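PDB 3BTV: Galactose/lactose metabolism regulatory protein GAL80 from Saccharomyces cerevisiae, which represses the galactose and lactose metabolic genes by binding the activator GAL4 and blocking its transcriptional activation when no inducing sugar is present. Local coordinates for residues S226-I240 and K259-N273. The protein carries 1 engineered substitution. Sequence-based numbering, arbitrary orientation.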
ATOM      1  N   SER B 226     -10.265   2.053 -16.949  1.00 38.77           N
ATOM      2  CA  SER B 226     -11.649   2.388 -17.295  1.00 40.70           C
ATOM      3  C   SER B 226     -12.610   2.117 -16.135  1.00 47.31           C
ATOM      4  O   SER B 226     -13.651   1.497 -16.325  1.00 40.63           O
ATOM      5  CB  SER B 226     -12.119   1.596 -18.521  1.00 39.56           C
ATOM      6  OG  SER B 226     -11.317   1.874 -19.657  1.00 44.04           O
ATOM      7  N   SER B 227     -12.264   2.563 -14.935  1.00 35.52           N
ATOM      8  CA  SER B 227     -13.179   2.430 -13.799  1.00 41.30           C
ATOM      9  C   SER B 227     -13.015   3.589 -12.843  1.00 52.69           C
ATOM     10  O   SER B 227     -11.903   4.087 -12.663  1.00 39.60           O
ATOM     11  CB  SER B 227     -12.924   1.130 -13.031  1.00 38.88           C
ATOM     12  OG  SER B 227     -13.868   0.996 -11.974  1.00 39.39           O
ATOM     13  N   TYR B 228     -14.120   4.022 -12.236  1.00 41.76           N
ATOM     14  CA  TYR B 228     -14.061   4.908 -11.078  1.00 43.01           C
ATOM     15  C   TYR B 228     -14.026   4.084  -9.789  1.00 38.68           C
ATOM     16  O   TYR B 228     -14.179   2.865  -9.810  1.00 41.08           O
ATOM     17  CB  TYR B 228     -15.266   5.865 -11.040  1.00 47.46           C
ATOM     18  CG  TYR B 228     -15.323   6.787 -12.239  1.00 55.35           C
ATOM     19  CD1 TYR B 228     -16.332   6.672 -13.183  1.00 50.77           C
ATOM     20  CD2 TYR B 228     -14.345   7.750 -12.442  1.00 47.66           C
ATOM     21  CE1 TYR B 228     -16.374   7.508 -14.292  1.00 46.62           C
ATOM     22  CE2 TYR B 228     -14.380   8.586 -13.538  1.00 50.90           C
ATOM     23  CZ  TYR B 228     -15.395   8.458 -14.461  1.00 50.40           C
ATOM     24  OH  TYR B 228     -15.417   9.290 -15.553  1.00 47.30           O
ATOM     25  N   PHE B 229     -13.837   4.767  -8.666  1.00 32.71           N
ATOM     26  CA  PHE B 229     -13.790   4.087  -7.374  1.00 41.20           C
ATOM     27  C   PHE B 229     -15.176   3.880  -6.794  1.00 43.77           C
ATOM     28  O   PHE B 229     -16.067   4.676  -7.030  1.00 41.64           O
ATOM     29  CB  PHE B 229     -12.932   4.869  -6.385  1.00 40.59           C
ATOM     30  CG  PHE B 229     -11.472   4.717  -6.622  1.00 45.08           C
ATOM     31  CD1 PHE B 229     -10.809   5.576  -7.479  1.00 39.12           C
ATOM     32  CD2 PHE B 229     -10.764   3.693  -6.016  1.00 42.35           C
ATOM     33  CE1 PHE B 229      -9.455   5.424  -7.714  1.00 41.72           C
ATOM     34  CE2 PHE B 229      -9.397   3.536  -6.247  1.00 33.06           C
ATOM     35  CZ  PHE B 229      -8.753   4.404  -7.098  1.00 31.65           C
ATOM     36  N   SER B 230     -15.340   2.810  -6.026  1.00 39.18           N
ATOM     37  CA  SER B 230     -16.586   2.542  -5.326  1.00 41.15           C
ATOM     38  C   SER B 230     -16.458   3.077  -3.903  1.00 44.52           C
ATOM     39  O   SER B 230     -17.272   3.881  -3.446  1.00 47.10           O
ATOM     40  CB  SER B 230     -16.859   1.032  -5.316  1.00 45.65           C
ATOM     41  OG  SER B 230     -17.706   0.663  -4.249  1.00 77.72           O
ATOM     42  N   ARG B 231     -15.412   2.639  -3.211  1.00 43.11           N
ATOM     43  CA  ARG B 231     -15.180   3.033  -1.824  1.00 38.34           C
ATOM     44  C   ARG B 231     -13.729   3.448  -1.640  1.00 46.33           C
ATOM     45  O   ARG B 231     -12.856   2.917  -2.295  1.00 38.15           O
ATOM     46  CB  ARG B 231     -15.521   1.871  -0.886  1.00 39.07           C
ATOM     47  CG  ARG B 231     -16.991   1.429  -0.983  1.00 62.44           C
ATOM     48  CD  ARG B 231     -17.365   0.347   0.030  1.00 75.64           C
ATOM     49  NE  ARG B 231     -17.537   0.888   1.378  1.00114.45           N
ATOM     50  CZ  ARG B 231     -18.296   0.336   2.321  1.00138.93           C
ATOM     51  NH1 ARG B 231     -18.972  -0.779   2.066  1.00149.40           N
ATOM     52  NH2 ARG B 231     -18.388   0.906   3.518  1.00133.97           N
ATOM     53  N   ILE B 232     -13.478   4.405  -0.756  1.00 39.01           N
ATOM     54  CA  ILE B 232     -12.119   4.815  -0.450  1.00 34.99           C
ATOM     55  C   ILE B 232     -11.930   5.130   1.026  1.00 41.35           C
ATOM     56  O   ILE B 232     -12.872   5.496   1.735  1.00 42.74           O
ATOM     57  CB  ILE B 232     -11.709   6.061  -1.245  1.00 40.87           C
ATOM     58  CG1 ILE B 232     -12.620   7.231  -0.865  1.00 51.36           C
ATOM     59  CG2 ILE B 232     -11.830   5.794  -2.732  1.00 36.21           C
ATOM     60  CD1 ILE B 232     -11.915   8.534  -0.627  1.00 43.02           C
ATOM     61  N   ASN B 233     -10.693   5.006   1.474  1.00 34.37           N
ATOM     62  CA  ASN B 233     -10.280   5.512   2.770  1.00 37.70           C
ATOM     63  C   ASN B 233      -8.925   6.171   2.626  1.00 42.60           C
ATOM     64  O   ASN B 233      -8.034   5.636   1.969  1.00 37.60           O
ATOM     65  CB  ASN B 233     -10.151   4.384   3.797  1.00 32.19           C
ATOM     66  CG  ASN B 233      -9.995   4.917   5.223  1.00 63.96           C
ATOM     67  OD1 ASN B 233     -10.980   5.136   5.928  1.00 79.65           O
ATOM     68  ND2 ASN B 233      -8.753   5.137   5.645  1.00 37.28           N
ATOM     69  N   ALA B 234      -8.756   7.319   3.255  1.00 31.98           N
ATOM     70  CA  ALA B 234      -7.469   8.002   3.226  1.00 35.57           C
ATOM     71  C   ALA B 234      -7.004   8.473   4.598  1.00 46.91           C
ATOM     72  O   ALA B 234      -7.801   8.806   5.474  1.00 38.57           O
ATOM     73  CB  ALA B 234      -7.525   9.166   2.285  1.00 32.57           C
ATOM     74  N   MET B 235      -5.697   8.511   4.770  1.00 39.14           N
ATOM     75  CA  MET B 235      -5.109   9.211   5.894  1.00 43.89           C
ATOM     76  C   MET B 235      -4.096  10.191   5.324  1.00 45.94           C
ATOM     77  O   MET B 235      -3.224   9.810   4.531  1.00 36.43           O
ATOM     78  CB  MET B 235      -4.432   8.242   6.849  1.00 38.39           C
ATOM     79  CG  MET B 235      -5.368   7.192   7.416  1.00 35.85           C
ATOM     80  SD  MET B 235      -4.485   5.949   8.381  1.00 45.11           S
ATOM     81  CE  MET B 235      -5.840   4.856   8.820  1.00 46.95           C
ATOM     82  N   VAL B 236      -4.225  11.451   5.725  1.00 40.29           N
ATOM     83  CA  VAL B 236      -3.412  12.534   5.189  1.00 43.04           C
ATOM     84  C   VAL B 236      -2.557  13.081   6.320  1.00 55.16           C
ATOM     85  O   VAL B 236      -3.053  13.359   7.406  1.00 44.99           O
ATOM     86  CB  VAL B 236      -4.309  13.640   4.610  1.00 50.43           C
ATOM     87  CG1 VAL B 236      -3.475  14.797   4.069  1.00 46.95           C
ATOM     88  CG2 VAL B 236      -5.207  13.053   3.529  1.00 44.60           C
ATOM     89  N   PHE B 237      -1.266  13.232   6.069  1.00 51.38           N
ATOM     90  CA  PHE B 237      -0.336  13.568   7.141  1.00 45.33           C
ATOM     91  C   PHE B 237       0.380  14.902   6.967  1.00 47.37           C
ATOM     92  O   PHE B 237       0.859  15.234   5.883  1.00 45.79           O
ATOM     93  CB  PHE B 237       0.748  12.493   7.247  1.00 34.67           C
ATOM     94  CG  PHE B 237       0.231  11.131   7.589  1.00 43.88           C
ATOM     95  CD1 PHE B 237      -0.393  10.340   6.632  1.00 37.22           C
ATOM     96  CD2 PHE B 237       0.392  10.627   8.864  1.00 43.14           C
ATOM     97  CE1 PHE B 237      -0.868   9.079   6.961  1.00 37.80           C
ATOM     98  CE2 PHE B 237      -0.072   9.359   9.192  1.00 38.41           C
ATOM     99  CZ  PHE B 237      -0.700   8.588   8.247  1.00 36.11           C
ATOM    100  N   ASN B 238       0.485  15.652   8.057  1.00 50.80           N
ATOM    101  CA  ASN B 238       1.469  16.726   8.118  1.00 48.75           C
ATOM    102  C   ASN B 238       2.416  16.412   9.268  1.00 56.75           C
ATOM    103  O   ASN B 238       2.360  17.038  10.318  1.00 50.18           O
ATOM    104  CB  ASN B 238       0.810  18.102   8.293  1.00 45.77           C
ATOM    105  CG  ASN B 238       1.814  19.246   8.224  1.00 58.20           C
ATOM    106  OD1 ASN B 238       2.957  19.067   7.803  1.00 65.88           O
ATOM    107  ND2 ASN B 238       1.391  20.426   8.651  1.00 66.36           N
ATOM    108  N   ASN B 239       3.266  15.409   9.077  1.00 40.99           N
ATOM    109  CA  ASN B 239       4.240  15.036  10.093  1.00 47.16           C
ATOM    110  C   ASN B 239       5.472  15.929  10.012  1.00 50.20           C
ATOM    111  O   ASN B 239       6.387  15.823  10.822  1.00 54.92           O
ATOM    112  CB  ASN B 239       4.676  13.585   9.903  1.00 45.32           C
ATOM    113  CG  ASN B 239       3.687  12.584  10.474  1.00 48.04           C
ATOM    114  OD1 ASN B 239       2.785  12.926  11.246  1.00 43.94           O
ATOM    115  ND2 ASN B 239       3.865  11.321  10.096  1.00 33.88           N
ATOM    116  N   ILE B 240       5.505  16.782   9.000  1.00 44.23           N
ATOM    117  CA  ILE B 240       6.635  17.680   8.777  1.00 51.02           C
ATOM    118  C   ILE B 240       6.124  19.116   8.692  1.00 47.10           C
ATOM    119  O   ILE B 240       6.119  19.719   7.615  1.00 58.63           O
ATOM    120  CB  ILE B 240       7.410  17.315   7.469  1.00 53.31           C
ATOM    121  CG1 ILE B 240       7.719  15.810   7.420  1.00 55.88           C
ATOM    122  CG2 ILE B 240       8.686  18.137   7.343  1.00 56.22           C
ATOM    123  CD1 ILE B 240       8.457  15.367   6.136  1.00 53.81           C
ATOM    124  N   LYS B 259       5.053  24.531   6.899  1.00 63.65           N
ATOM    125  CA  LYS B 259       4.285  23.938   5.818  1.00 52.01           C
ATOM    126  C   LYS B 259       2.934  23.536   6.388  1.00 58.61           C
ATOM    127  O   LYS B 259       2.865  22.876   7.426  1.00 53.41           O
ATOM    128  CB  LYS B 259       5.025  22.711   5.266  1.00 62.73           C
ATOM    129  CG  LYS B 259       4.294  21.937   4.172  1.00 61.41           C
ATOM    130  CD  LYS B 259       5.172  20.818   3.580  1.00 51.38           C
ATOM    131  CE  LYS B 259       5.439  19.680   4.591  1.00 53.51           C
ATOM    132  NZ  LYS B 259       4.216  19.256   5.369  1.00 45.36           N
ATOM    133  N   THR B 260       1.852  23.934   5.731  1.00 53.99           N
ATOM    134  CA  THR B 260       0.550  23.430   6.158  1.00 62.62           C
ATOM    135  C   THR B 260      -0.034  22.397   5.188  1.00 60.52           C
ATOM    136  O   THR B 260      -1.060  21.793   5.480  1.00 65.22           O
ATOM    137  CB  THR B 260      -0.454  24.565   6.394  1.00 57.09           C
ATOM    138  OG1 THR B 260      -0.535  25.383   5.222  1.00 64.82           O
ATOM    139  CG2 THR B 260      -0.016  25.419   7.588  1.00 65.59           C
ATOM    140  N   VAL B 261       0.609  22.200   4.037  1.00 56.58           N
ATOM    141  CA  VAL B 261       0.200  21.118   3.129  1.00 50.78           C
ATOM    142  C   VAL B 261       0.768  19.750   3.574  1.00 51.77           C
ATOM    143  O   VAL B 261       1.742  19.686   4.324  1.00 49.43           O
ATOM    144  CB  VAL B 261       0.582  21.428   1.664  1.00 57.99           C
ATOM    145  CG1 VAL B 261      -0.122  22.699   1.190  1.00 53.00           C
ATOM    146  CG2 VAL B 261       2.083  21.566   1.527  1.00 52.62           C
ATOM    147  N   PRO B 262       0.157  18.642   3.111  1.00 50.92           N
ATOM    148  CA  PRO B 262       0.562  17.319   3.607  1.00 42.36           C
ATOM    149  C   PRO B 262       1.944  16.864   3.139  1.00 50.31           C
ATOM    150  O   PRO B 262       2.419  17.273   2.079  1.00 46.23           O
ATOM    151  CB  PRO B 262      -0.494  16.384   3.009  1.00 41.59           C
ATOM    152  CG  PRO B 262      -1.630  17.279   2.618  1.00 50.83           C
ATOM    153  CD  PRO B 262      -1.001  18.554   2.206  1.00 47.71           C
ATOM    154  N   ASP B 263       2.575  16.009   3.936  1.00 41.47           N
ATOM    155  CA  ASP B 263       3.820  15.351   3.547  1.00 47.15           C
ATOM    156  C   ASP B 263       3.656  13.848   3.344  1.00 37.39           C
ATOM    157  O   ASP B 263       4.626  13.155   3.029  1.00 43.29           O
ATOM    158  CB  ASP B 263       4.910  15.588   4.586  1.00 44.28           C
ATOM    159  CG  ASP B 263       4.371  15.576   5.989  1.00 55.23           C
ATOM    160  OD1 ASP B 263       4.006  14.486   6.473  1.00 51.38           O
ATOM    161  OD2 ASP B 263       4.299  16.667   6.595  1.00 56.22           O
ATOM    162  N   HIS B 264       2.451  13.328   3.546  1.00 35.21           N
ATOM    163  CA  HIS B 264       2.211  11.911   3.215  1.00 37.69           C
ATOM    164  C   HIS B 264       0.744  11.628   3.011  1.00 40.80           C
ATOM    165  O   HIS B 264      -0.107  12.211   3.678  1.00 41.01           O
ATOM    166  CB  HIS B 264       2.733  10.979   4.301  1.00 34.45           C
ATOM    167  CG  HIS B 264       3.134   9.630   3.792  1.00 41.07           C
ATOM    168  ND1 HIS B 264       2.242   8.585   3.657  1.00 50.38           N
ATOM    169  CD2 HIS B 264       4.333   9.149   3.393  1.00 31.82           C
ATOM    170  CE1 HIS B 264       2.876   7.519   3.199  1.00 35.44           C
ATOM    171  NE2 HIS B 264       4.155   7.829   3.045  1.00 34.00           N
ATOM    172  N   LEU B 265       0.462  10.723   2.085  1.00 34.10           N
ATOM    173  CA  LEU B 265      -0.890  10.282   1.825  1.00 35.38           C
ATOM    174  C   LEU B 265      -0.909   8.761   1.809  1.00 37.96           C
ATOM    175  O   LEU B 265      -0.114   8.120   1.093  1.00 34.47           O
ATOM    176  CB  LEU B 265      -1.397  10.822   0.477  1.00 34.79           C
ATOM    177  CG  LEU B 265      -2.716  10.192  -0.021  1.00 48.16           C
ATOM    178  CD1 LEU B 265      -3.899  10.610   0.837  1.00 37.44           C
ATOM    179  CD2 LEU B 265      -2.993  10.508  -1.483  1.00 42.48           C
ATOM    180  N   LEU B 266      -1.803   8.185   2.601  1.00 34.74           N
ATOM    181  CA  LEU B 266      -2.114   6.755   2.505  1.00 38.76           C
ATOM    182  C   LEU B 266      -3.491   6.689   1.916  1.00 41.28           C
ATOM    183  O   LEU B 266      -4.404   7.361   2.390  1.00 36.50           O
ATOM    184  CB  LEU B 266      -2.131   6.066   3.872  1.00 28.57           C
ATOM    185  CG  LEU B 266      -0.843   6.056   4.697  1.00 41.04           C
ATOM    186  CD1 LEU B 266      -1.104   5.461   6.074  1.00 36.69           C
ATOM    187  CD2 LEU B 266       0.263   5.288   3.985  1.00 30.56           C
ATOM    188  N   PHE B 267      -3.653   5.896   0.871  1.00 32.89           N
ATOM    189  CA  PHE B 267      -4.950   5.818   0.218  1.00 34.72           C
ATOM    190  C   PHE B 267      -5.221   4.393  -0.187  1.00 44.75           C
ATOM    191  O   PHE B 267      -4.373   3.732  -0.789  1.00 38.46           O
ATOM    192  CB  PHE B 267      -4.983   6.748  -0.999  1.00 32.92           C
ATOM    193  CG  PHE B 267      -6.168   6.524  -1.919  1.00 44.23           C
ATOM    194  CD1 PHE B 267      -7.283   7.347  -1.861  1.00 32.91           C
ATOM    195  CD2 PHE B 267      -6.149   5.508  -2.862  1.00 38.85           C
ATOM    196  CE1 PHE B 267      -8.353   7.151  -2.714  1.00 40.93           C
ATOM    197  CE2 PHE B 267      -7.219   5.302  -3.715  1.00 40.42           C
ATOM    198  CZ  PHE B 267      -8.321   6.122  -3.650  1.00 39.06           C
ATOM    199  N   GLN B 268      -6.402   3.902   0.149  1.00 31.74           N
ATOM    200  CA  GLN B 268      -6.759   2.553  -0.279  1.00 28.10           C
ATOM    201  C   GLN B 268      -8.209   2.575  -0.702  1.00 39.74           C
ATOM    202  O   GLN B 268      -8.997   3.369  -0.197  1.00 40.33           O
ATOM    203  CB  GLN B 268      -6.488   1.523   0.823  1.00 35.28           C
ATOM    204  CG  GLN B 268      -7.374   1.667   2.063  1.00 41.05           C
ATOM    205  CD  GLN B 268      -6.922   0.775   3.218  1.00 49.16           C
ATOM    206  OE1 GLN B 268      -7.661   0.533   4.182  1.00 37.55           O
ATOM    207  NE2 GLN B 268      -5.702   0.290   3.124  1.00 28.77           N
ATOM    208  N   GLY B 269      -8.564   1.737  -1.660  1.00 36.61           N
ATOM    209  CA  GLY B 269      -9.921   1.741  -2.153  1.00 30.69           C
ATOM    210  C   GLY B 269     -10.199   0.625  -3.119  1.00 33.70           C
ATOM    211  O   GLY B 269      -9.327  -0.207  -3.403  1.00 33.05           O
ATOM    212  N   THR B 270     -11.420   0.619  -3.636  1.00 31.23           N
ATOM    213  CA  THR B 270     -11.861  -0.435  -4.538  1.00 36.25           C
ATOM    214  C   THR B 270     -12.388   0.180  -5.823  1.00 38.26           C
ATOM    215  O   THR B 270     -13.139   1.156  -5.785  1.00 38.12           O
ATOM    216  CB  THR B 270     -12.998  -1.250  -3.910  1.00 39.82           C
ATOM    217  OG1 THR B 270     -14.047  -0.360  -3.544  1.00 37.44           O
ATOM    218  CG2 THR B 270     -12.526  -1.948  -2.669  1.00 42.11           C
ATOM    219  N   LEU B 271     -11.995  -0.388  -6.956  1.00 33.95           N
ATOM    220  CA  LEU B 271     -12.529   0.040  -8.238  1.00 33.23           C
ATOM    221  C   LEU B 271     -13.943  -0.510  -8.421  1.00 37.59           C
ATOM    222  O   LEU B 271     -14.204  -1.683  -8.146  1.00 37.15           O
ATOM    223  CB  LEU B 271     -11.639  -0.430  -9.400  1.00 36.10           C
ATOM    224  CG  LEU B 271     -10.218   0.135  -9.439  1.00 41.58           C
ATOM    225  CD1 LEU B 271      -9.487  -0.386 -10.677  1.00 39.85           C
ATOM    226  CD2 LEU B 271     -10.239   1.657  -9.421  1.00 39.21           C
ATOM    227  N   LEU B 272     -14.851   0.339  -8.904  1.00 40.88           N
ATOM    228  CA  LEU B 272     -16.224  -0.090  -9.189  1.00 45.21           C
ATOM    229  C   LEU B 272     -16.277  -1.350 -10.053  1.00 48.75           C
ATOM    230  O   LEU B 272     -17.005  -2.297  -9.761  1.00 47.63           O
ATOM    231  CB  LEU B 272     -16.990   1.034  -9.882  1.00 42.18           C
ATOM    232  CG  LEU B 272     -17.853   1.857  -8.935  1.00 53.97           C
ATOM    233  CD1 LEU B 272     -18.408   3.062  -9.662  1.00 56.76           C
ATOM    234  CD2 LEU B 272     -18.985   0.992  -8.344  1.00 48.99           C
ATOM    235  N   ASN B 273     -15.481  -1.362 -11.113  1.00 44.17           N
ATOM    236  CA  ASN B 273     -15.443  -2.515 -12.006  1.00 44.28           C
ATOM    237  C   ASN B 273     -14.574  -3.628 -11.444  1.00 57.19           C
ATOM    238  O   ASN B 273     -13.353  -3.586 -11.541  1.00 53.08           O
ATOM    239  CB  ASN B 273     -14.963  -2.100 -13.401  1.00 39.52           C
ATOM    240  CG  ASN B 273     -15.934  -1.136 -14.088  1.00 84.62           C
ATOM    241  OD1 ASN B 273     -17.093  -1.002 -13.679  1.00 81.97           O
ATOM    242  ND2 ASN B 273     -15.463  -0.464 -15.133  1.00 96.18           N
TER
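Asn233 and Gln268 exchange backbone hydrogen bonds within an antiparallel ladder, as do Met235 and Leu266. Near one end a classic beta bulge sets both Asp263 and His264 against Phe237, whose O takes a 2.7 Å bond from Asp263 N.

The bulge turns the Asp263 carboxylate to loop 238-240. Asp263 OD1 receives Asn239 N on its syn lone pair at 2.9 Å, while OD2 accepts Ile240 N from above the carboxylate plane. Lys259 folds back over its last two torsions (chi3 68°, chi4 44°), and Lys259 NZ makes a 2.9 Å salt bridge with Asp263 OD2 and a 2.7 Å bond to Asn238 OD1, tying both loops through a buried ion pair.

Phe267 swings its ring away from its backbone N (chi1 167°) and sets an edge on one face of Phe229, a T-shaped pair; Leu271 CD2 covers the opposite face. Gly269, having no side chain, lets Arg231 O come to 3.2 Å from Gly269 CA.

In the mixed sheet of the Gal80p C-terminal domain, strands 276-283 and 428-429 flank 264-271 and 229-237 respectively. Helices 209-225 and 405-424 cover the face of Ala234, Leu265 and Phe267, the first also touching Phe229; the second subunit packs on Asn233, Phe237 and Gln268.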